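Local atomic coordinates of orotidine 5'-phosphate decarboxylase (Pyrococcus horikoshii, PDB entry 2CZF), a protein that probably catalyses the decarboxylation of orotidine 5'-monophosphate to uridine 5'-monophosphate, the final step of de novo UMP synthesis. Residues A[3-8]-A[181-186]; A[27-32]-A[53-58]. All blocks are in the same frame, centred on the assembly; numbering follows the deposited sequence.

Contact 1: residues A[3-8]-A[181-186]. With XMP (xanthosine-5'-monophosphate), chain C.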
loop_
_atom_site.group_PDB
_atom_site.type_symbol
_atom_site.label_atom_id
_atom_site.label_comp_id
_atom_site.label_asym_id
_atom_site.label_seq_id
_atom_site.Cartn_x
_atom_site.Cartn_y
_atom_site.Cartn_z
ATOM N N VAL A 3 11.998 2.006 -18.119
ATOM C CA VAL A 3 11.641 2.563 -16.817
ATOM C C VAL A 3 12.675 2.069 -15.813
ATOM O O VAL A 3 12.824 0.862 -15.611
ATOM C CB VAL A 3 10.238 2.098 -16.329
ATOM C CG1 VAL A 3 9.972 2.666 -14.934
ATOM C CG2 VAL A 3 9.158 2.570 -17.287
ATOM N N LEU A 4 13.387 3.000 -15.182
ATOM C CA LEU A 4 14.412 2.642 -14.207
ATOM C C LEU A 4 13.815 2.469 -12.811
ATOM O O LEU A 4 13.223 3.402 -12.259
ATOM C CB LEU A 4 15.502 3.718 -14.149
ATOM C CG LEU A 4 16.611 3.485 -13.111
ATOM C CD1 LEU A 4 17.481 2.322 -13.553
ATOM C CD2 LEU A 4 17.459 4.744 -12.965
ATOM N N ALA A 5 13.967 1.271 -12.260
ATOM C CA ALA A 5 13.475 0.973 -10.916
ATOM C C ALA A 5 14.602 1.394 -9.979
ATOM O O ALA A 5 15.526 0.623 -9.714
ATOM C CB ALA A 5 13.197 -0.509 -10.783
ATOM N N LEU A 6 14.529 2.625 -9.491
ATOM C CA LEU A 6 15.573 3.149 -8.627
ATOM C C LEU A 6 15.529 2.562 -7.224
ATOM O O LEU A 6 15.349 3.290 -6.256
ATOM C CB LEU A 6 15.485 4.675 -8.566
ATOM C CG LEU A 6 16.745 5.401 -8.108
ATOM C CD1 LEU A 6 17.930 4.974 -8.965
ATOM C CD2 LEU A 6 16.529 6.899 -8.204
ATOM N N ASP A 7 15.704 1.253 -7.146
ATOM C CA ASP A 7 15.685 0.546 -5.875
ATOM C C ASP A 7 17.043 0.541 -5.212
ATOM O O ASP A 7 17.559 -0.517 -4.823
ATOM C CB ASP A 7 15.217 -0.890 -6.065
ATOM C CG ASP A 7 13.852 -0.937 -6.691
ATOM O OD1 ASP A 7 13.107 0.042 -6.538
ATOM O OD2 ASP A 7 13.528 -1.969 -7.326
ATOM N N VAL A 8 17.625 1.723 -5.116
ATOM C CA VAL A 8 18.907 1.959 -4.477
ATOM C C VAL A 8 18.551 2.954 -3.371
ATOM O O VAL A 8 18.795 4.162 -3.485
ATOM C CB VAL A 8 19.955 2.573 -5.445
ATOM C CG1 VAL A 8 20.580 1.478 -6.308
ATOM C CG2 VAL A 8 19.299 3.620 -6.332
ATOM N N TYR A 181 6.648 -0.470 -22.118
ATOM C CA TYR A 181 7.746 -0.053 -21.256
ATOM C C TYR A 181 8.295 -1.275 -20.524
ATOM O O TYR A 181 7.526 -2.140 -20.096
ATOM C CB TYR A 181 7.264 0.929 -20.178
ATOM C CG TYR A 181 6.677 2.213 -20.699
ATOM C CD1 TYR A 181 5.360 2.269 -21.152
ATOM C CD2 TYR A 181 7.449 3.375 -20.754
ATOM C CE1 TYR A 181 4.824 3.472 -21.653
ATOM C CE2 TYR A 181 6.931 4.566 -21.245
ATOM C CZ TYR A 181 5.623 4.611 -21.692
ATOM O OH TYR A 181 5.132 5.802 -22.180
ATOM N N ILE A 182 9.613 -1.371 -20.397
ATOM C CA ILE A 182 10.172 -2.479 -19.634
ATOM C C ILE A 182 10.754 -1.808 -18.410
ATOM O O ILE A 182 11.402 -0.768 -18.519
ATOM C CB ILE A 182 11.280 -3.278 -20.382
ATOM C CG1 ILE A 182 12.384 -2.342 -20.863
ATOM C CG2 ILE A 182 10.660 -4.098 -21.506
ATOM C CD1 ILE A 182 13.648 -3.061 -21.274
ATOM N N ILE A 183 10.481 -2.381 -17.244
ATOM C CA ILE A 183 10.957 -1.828 -15.990
ATOM C C ILE A 183 12.192 -2.598 -15.582
ATOM O O ILE A 183 12.119 -3.795 -15.319
ATOM C CB ILE A 183 9.883 -1.951 -14.887
ATOM C CG1 ILE A 183 8.635 -1.174 -15.305
ATOM C CG2 ILE A 183 10.404 -1.376 -13.562
ATOM C CD1 ILE A 183 7.484 -1.303 -14.326
ATOM N N VAL A 184 13.328 -1.911 -15.541
ATOM C CA VAL A 184 14.587 -2.554 -15.169
ATOM C C VAL A 184 15.222 -1.876 -13.970
ATOM O O VAL A 184 15.276 -0.651 -13.897
ATOM C CB VAL A 184 15.609 -2.525 -16.324
ATOM C CG1 VAL A 184 16.907 -3.207 -15.884
ATOM C CG2 VAL A 184 15.036 -3.220 -17.552
ATOM N N GLY A 185 15.701 -2.689 -13.030
ATOM C CA GLY A 185 16.348 -2.156 -11.847
ATOM C C GLY A 185 17.792 -2.629 -11.721
ATOM O O GLY A 185 18.718 -1.965 -12.192
ATOM N N ARG A 186 17.973 -3.786 -11.089
ATOM C CA ARG A 186 19.294 -4.378 -10.870
ATOM C C ARG A 186 20.252 -4.236 -12.052
ATOM O O ARG A 186 21.236 -3.494 -11.990
ATOM C CB ARG A 186 19.168 -5.868 -10.546
ATOM C CG ARG A 186 18.233 -6.192 -9.403
ATOM C CD ARG A 186 18.607 -7.494 -8.706
ATOM N NE ARG A 186 17.899 -8.670 -9.208
ATOM C CZ ARG A 186 17.887 -9.845 -8.578
ATOM N NH1 ARG A 186 18.540 -9.987 -7.430
ATOM N NH2 ARG A 186 17.220 -10.876 -9.089
HETATM P P XMP C . 14.675 -6.325 -10.908
HETATM O O1P XMP C . 14.744 -7.799 -10.777
HETATM O O2P XMP C . 15.248 -5.810 -12.322
HETATM O "O5'" XMP C . 13.177 -5.747 -10.801
HETATM O O3P XMP C . 15.530 -5.567 -9.773
HETATM C "C5'" XMP C . 12.853 -4.519 -11.456
HETATM C "C4'" XMP C . 11.539 -3.940 -10.924
HETATM O "O4'" XMP C . 10.546 -4.981 -10.950
HETATM C "C1'" XMP C . 9.900 -4.947 -9.668
HETATM N N9 XMP C . 9.174 -6.214 -9.417
HETATM C C4 XMP C . 7.854 -6.357 -9.451
HETATM N N3 XMP C . 6.812 -5.451 -9.704
HETATM N N1 XMP C . 5.208 -7.230 -9.388
HETATM C C2 XMP C . 5.484 -5.888 -9.675
HETATM O O2 XMP C . 4.564 -5.102 -9.913
HETATM C C6 XMP C . 6.257 -8.126 -9.137
HETATM O O6 XMP C . 6.003 -9.303 -8.866
HETATM C C5 XMP C . 7.572 -7.689 -9.172
HETATM N N7 XMP C . 8.742 -8.300 -8.982
HETATM C C8 XMP C . 9.711 -7.400 -9.132
HETATM C "C2'" XMP C . 11.076 -4.720 -8.721
HETATM O "O2'" XMP C . 10.591 -4.282 -7.449
HETATM C "C3'" XMP C . 11.700 -3.534 -9.455
HETATM O "O3'" XMP C . 10.941 -2.351 -9.197
#

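Contact 2: residues A[27-32]-A[53-58]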
loop_
_atom_site.group_PDB
_atom_site.type_symbol
_atom_site.label_atom_id
_atom_site.label_comp_id
_atom_site.label_asym_id
_atom_site.label_seq_id
_atom_site.Cartn_x
_atom_site.Cartn_y
_atom_site.Cartn_z
ATOM N N MET A 27 11.024 7.017 -17.820
ATOM C CA MET A 27 10.461 7.310 -16.507
ATOM C C MET A 27 11.352 6.719 -15.447
ATOM O O MET A 27 12.190 5.872 -15.730
ATOM C CB MET A 27 9.060 6.716 -16.343
ATOM C CG MET A 27 8.022 7.321 -17.251
ATOM S SD MET A 27 7.165 6.100 -18.249
ATOM C CE MET A 27 5.479 6.427 -17.829
ATOM N N ILE A 28 11.144 7.175 -14.220
ATOM C CA ILE A 28 11.880 6.687 -13.063
ATOM C C ILE A 28 10.811 6.168 -12.115
ATOM O O ILE A 28 9.866 6.896 -11.808
ATOM C CB ILE A 28 12.619 7.830 -12.333
ATOM C CG1 ILE A 28 13.679 8.452 -13.249
ATOM C CG2 ILE A 28 13.244 7.291 -11.047
ATOM C CD1 ILE A 28 14.314 9.717 -12.679
ATOM N N LYS A 29 10.952 4.930 -11.653
ATOM C CA LYS A 29 9.963 4.365 -10.727
ATOM C C LYS A 29 10.523 4.322 -9.304
ATOM O O LYS A 29 11.599 3.771 -9.083
ATOM C CB LYS A 29 9.567 2.938 -11.139
ATOM C CG LYS A 29 8.556 2.277 -10.184
ATOM C CD LYS A 29 8.136 0.871 -10.616
ATOM C CE LYS A 29 9.135 -0.196 -10.196
ATOM N NZ LYS A 29 9.237 -0.243 -8.715
ATOM N N VAL A 30 9.810 4.918 -8.348
ATOM C CA VAL A 30 10.254 4.877 -6.955
ATOM C C VAL A 30 9.213 4.118 -6.121
ATOM O O VAL A 30 8.019 4.112 -6.448
ATOM C CB VAL A 30 10.454 6.296 -6.350
ATOM C CG1 VAL A 30 11.348 7.126 -7.256
ATOM C CG2 VAL A 30 9.120 6.981 -6.142
ATOM N N ASN A 31 9.666 3.491 -5.039
ATOM C CA ASN A 31 8.778 2.714 -4.189
ATOM C C ASN A 31 8.692 3.262 -2.761
ATOM O O ASN A 31 9.299 4.295 -2.433
ATOM C CB ASN A 31 9.247 1.257 -4.159
ATOM C CG ASN A 31 10.692 1.127 -3.730
ATOM O OD1 ASN A 31 11.252 2.030 -3.088
ATOM N ND2 ASN A 31 11.307 -0.005 -4.066
ATOM N N TRP A 32 7.933 2.574 -1.907
ATOM C CA TRP A 32 7.802 3.033 -0.532
ATOM C C TRP A 32 9.126 3.086 0.232
ATOM O O TRP A 32 9.373 4.045 0.959
ATOM C CB TRP A 32 6.811 2.168 0.246
ATOM C CG TRP A 32 5.366 2.469 -0.037
ATOM C CD1 TRP A 32 4.420 1.582 -0.462
ATOM C CD2 TRP A 32 4.683 3.726 0.156
ATOM N NE1 TRP A 32 3.191 2.201 -0.541
ATOM C CE2 TRP A 32 3.320 3.514 -0.169
ATOM C CE3 TRP A 32 5.087 5.003 0.575
ATOM C CZ2 TRP A 32 2.350 4.542 -0.088
ATOM C CZ3 TRP A 32 4.122 6.029 0.658
ATOM C CH2 TRP A 32 2.769 5.782 0.325
ATOM N N GLU A 53 10.054 11.733 -16.163
ATOM C CA GLU A 53 8.780 11.516 -15.471
ATOM C C GLU A 53 8.968 10.489 -14.364
ATOM O O GLU A 53 9.900 9.683 -14.403
ATOM C CB GLU A 53 7.686 11.058 -16.451
ATOM C CG GLU A 53 7.064 12.217 -17.228
ATOM C CD GLU A 53 5.927 11.799 -18.135
ATOM O OE1 GLU A 53 5.125 12.684 -18.524
ATOM O OE2 GLU A 53 5.830 10.597 -18.468
ATOM N N ILE A 54 8.093 10.521 -13.365
ATOM C CA ILE A 54 8.225 9.583 -12.256
ATOM C C ILE A 54 6.955 8.793 -11.952
ATOM O O ILE A 54 5.838 9.335 -11.971
ATOM C CB ILE A 54 8.704 10.316 -10.980
ATOM C CG1 ILE A 54 8.693 9.359 -9.782
ATOM C CG2 ILE A 54 7.820 11.511 -10.714
ATOM C CD1 ILE A 54 9.318 9.936 -8.513
ATOM N N ILE A 55 7.156 7.500 -11.704
ATOM C CA ILE A 55 6.086 6.567 -11.364
ATOM C C ILE A 55 6.266 6.243 -9.891
ATOM O O ILE A 55 7.339 5.776 -9.486
ATOM C CB ILE A 55 6.211 5.222 -12.131
ATOM C CG1 ILE A 55 5.978 5.430 -13.628
ATOM C CG2 ILE A 55 5.199 4.213 -11.586
ATOM C CD1 ILE A 55 6.171 4.150 -14.449
ATOM N N ALA A 56 5.233 6.487 -9.088
ATOM C CA ALA A 56 5.310 6.165 -7.663
ATOM C C ALA A 56 4.684 4.777 -7.498
ATOM O O ALA A 56 3.464 4.620 -7.549
ATOM C CB ALA A 56 4.542 7.201 -6.835
ATOM N N ASP A 57 5.531 3.770 -7.330
ATOM C CA ASP A 57 5.063 2.403 -7.175
ATOM C C ASP A 57 4.570 2.241 -5.748
ATOM O O ASP A 57 5.317 1.810 -4.876
ATOM C CB ASP A 57 6.212 1.426 -7.440
ATOM C CG ASP A 57 5.746 -0.009 -7.495
ATOM O OD1 ASP A 57 4.532 -0.242 -7.298
ATOM O OD2 ASP A 57 6.591 -0.898 -7.734
ATOM N N LEU A 58 3.314 2.596 -5.503
ATOM C CA LEU A 58 2.782 2.494 -4.153
ATOM C C LEU A 58 1.807 1.341 -3.973
ATOM O O LEU A 58 1.579 0.892 -2.846
ATOM C CB LEU A 58 2.090 3.805 -3.771
ATOM C CG LEU A 58 2.898 5.080 -4.063
ATOM C CD1 LEU A 58 2.118 6.291 -3.626
ATOM C CD2 LEU A 58 4.251 5.010 -3.349
HETATM O O HOH W 1 6.499 -0.063 -2.634
#

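Contact 1: residues A[3-8]-A[181-186]
The aromatic ring of Tyr181 meets Val3 obliquely: Val3 CG2 lies 3.9 Å from Tyr181 CD2 and 3.8 Å from Tyr181 CB, where the ring joins its stem. The two other flat side-chain groups turn to the nucleotide. Asp7 CG lies beside its backbone N and opposite the carbonyl carbon (chi1 -58°), which brings OD2 to the ribose, 3.2 Å from XMP O3' in a weak hydrogen bond. The guanidinium of Arg186 stands obliquely to XMP O1P, without a hydrogen bond to it. If an alanine stood in place of Asp7, O3' would probably lose this acceptor and the ribose would be set less firmly against the strand end. Val3 and Ile183 point side by side into the interior, with Val3 CB 3.8 Å from Ile183 CG1; branched aliphatic residues fill this core without polar demands. Behind them three backbone bonds join the parallel strands: Val3 N to Ile182 O, Val184 N to Val3 O, and Ala5 N to Val184 O, the last donor standing above the carbonyl plane. This is the seam of a (βα)8 barrel, where the first strand meets the eighth and closes the cylinder; Leu4 faces the other way, onto Val21 and Ile188 of the surrounding helices. Farther along there is little room. Ala5 CB lies 3.3 Å from XMP O3', and any CB on Gly185 would crowd that methyl. Gly185 sits at the N-cap of helix 186-189 and gives its N to XMP O2P at 3.2 Å, where the helix start would favour the phosphate's negative charge.

Contact 2: residues A[27-32]-A[53-58]
Residues 27-31 and 53-58 run as neighbouring parallel strands, their axes 4.4 Å apart and 25° from parallel, joined by alternating backbone bonds from Ile28 N to Glu53 O, Ile55 N to Ile28 O, Val30 N to Ile55 O and Asp57 N to Val30 O. On the face with Met27, Lys29, Ile55 and Asp57, the lysine is the polar link. Its CG lies anti to the backbone N (chi1 179°), which carries the chain across Asp57, CG passing its CB; bends farther out bring NZ to Asp57 OD2 at 2.9 Å, a salt bridge on the anti lone pair of that oxygen. NZ also bonds O3' of the bound XMP. Asp57 OD1 pairs with Lys59, so the carboxylate is shared by two lysine side chains. The opposite face is apolar: Val30 CG1 meets Ile54 CD1 at 3.7 Å. At the strand ends Leu58 CD2 sits 3.6 Å from the centroid of the six-membered ring of Trp32, a CH-pi contact over its face, and Trp32 NE1 weakly bonds Leu58 O at 3.1 Å. A water bridges Trp32 N and Asp57 O. The flat indole can be shared: it also stacks on Trp32 of the second subunit. These are the second and third strands of the (βα)8 barrel; toward their C-terminal ends, facing inward, Lys29, Asp57 and the proton donor Lys59 are consistent with the first three members of the family's Lys-Asp-Lys-Asp network, completed in relatives by an aspartate of the second subunit.

Overall arrangement
Contact 1 and contact 2 share one barrel sheet, their centres about 9 Å apart, and strand 2-5 lies directly beside strand 27-31. Backbone pairs join them: Leu4 O is 2.8 Å from Lys29 N and Leu4 N is 3.2 Å from Met27 O, both probable hydrogen bonds. Four successive strands of the closed cylinder, 181-184, 2-5, 27-31 and 53-60, are thus fastened side by side. Near their N-terminal ends Tyr181 CE2 packs 3.4 Å from Met27 SD. At the other end both contacts serve the nucleotide site: the 3'-hydroxyl of XMP reaches Asp7 of contact 1 and Lys29 NZ of contact 2, while the backbone N of Gly185 donates to the phosphate. Along the chain, contact 2 is nested within the loop closed by contact 1.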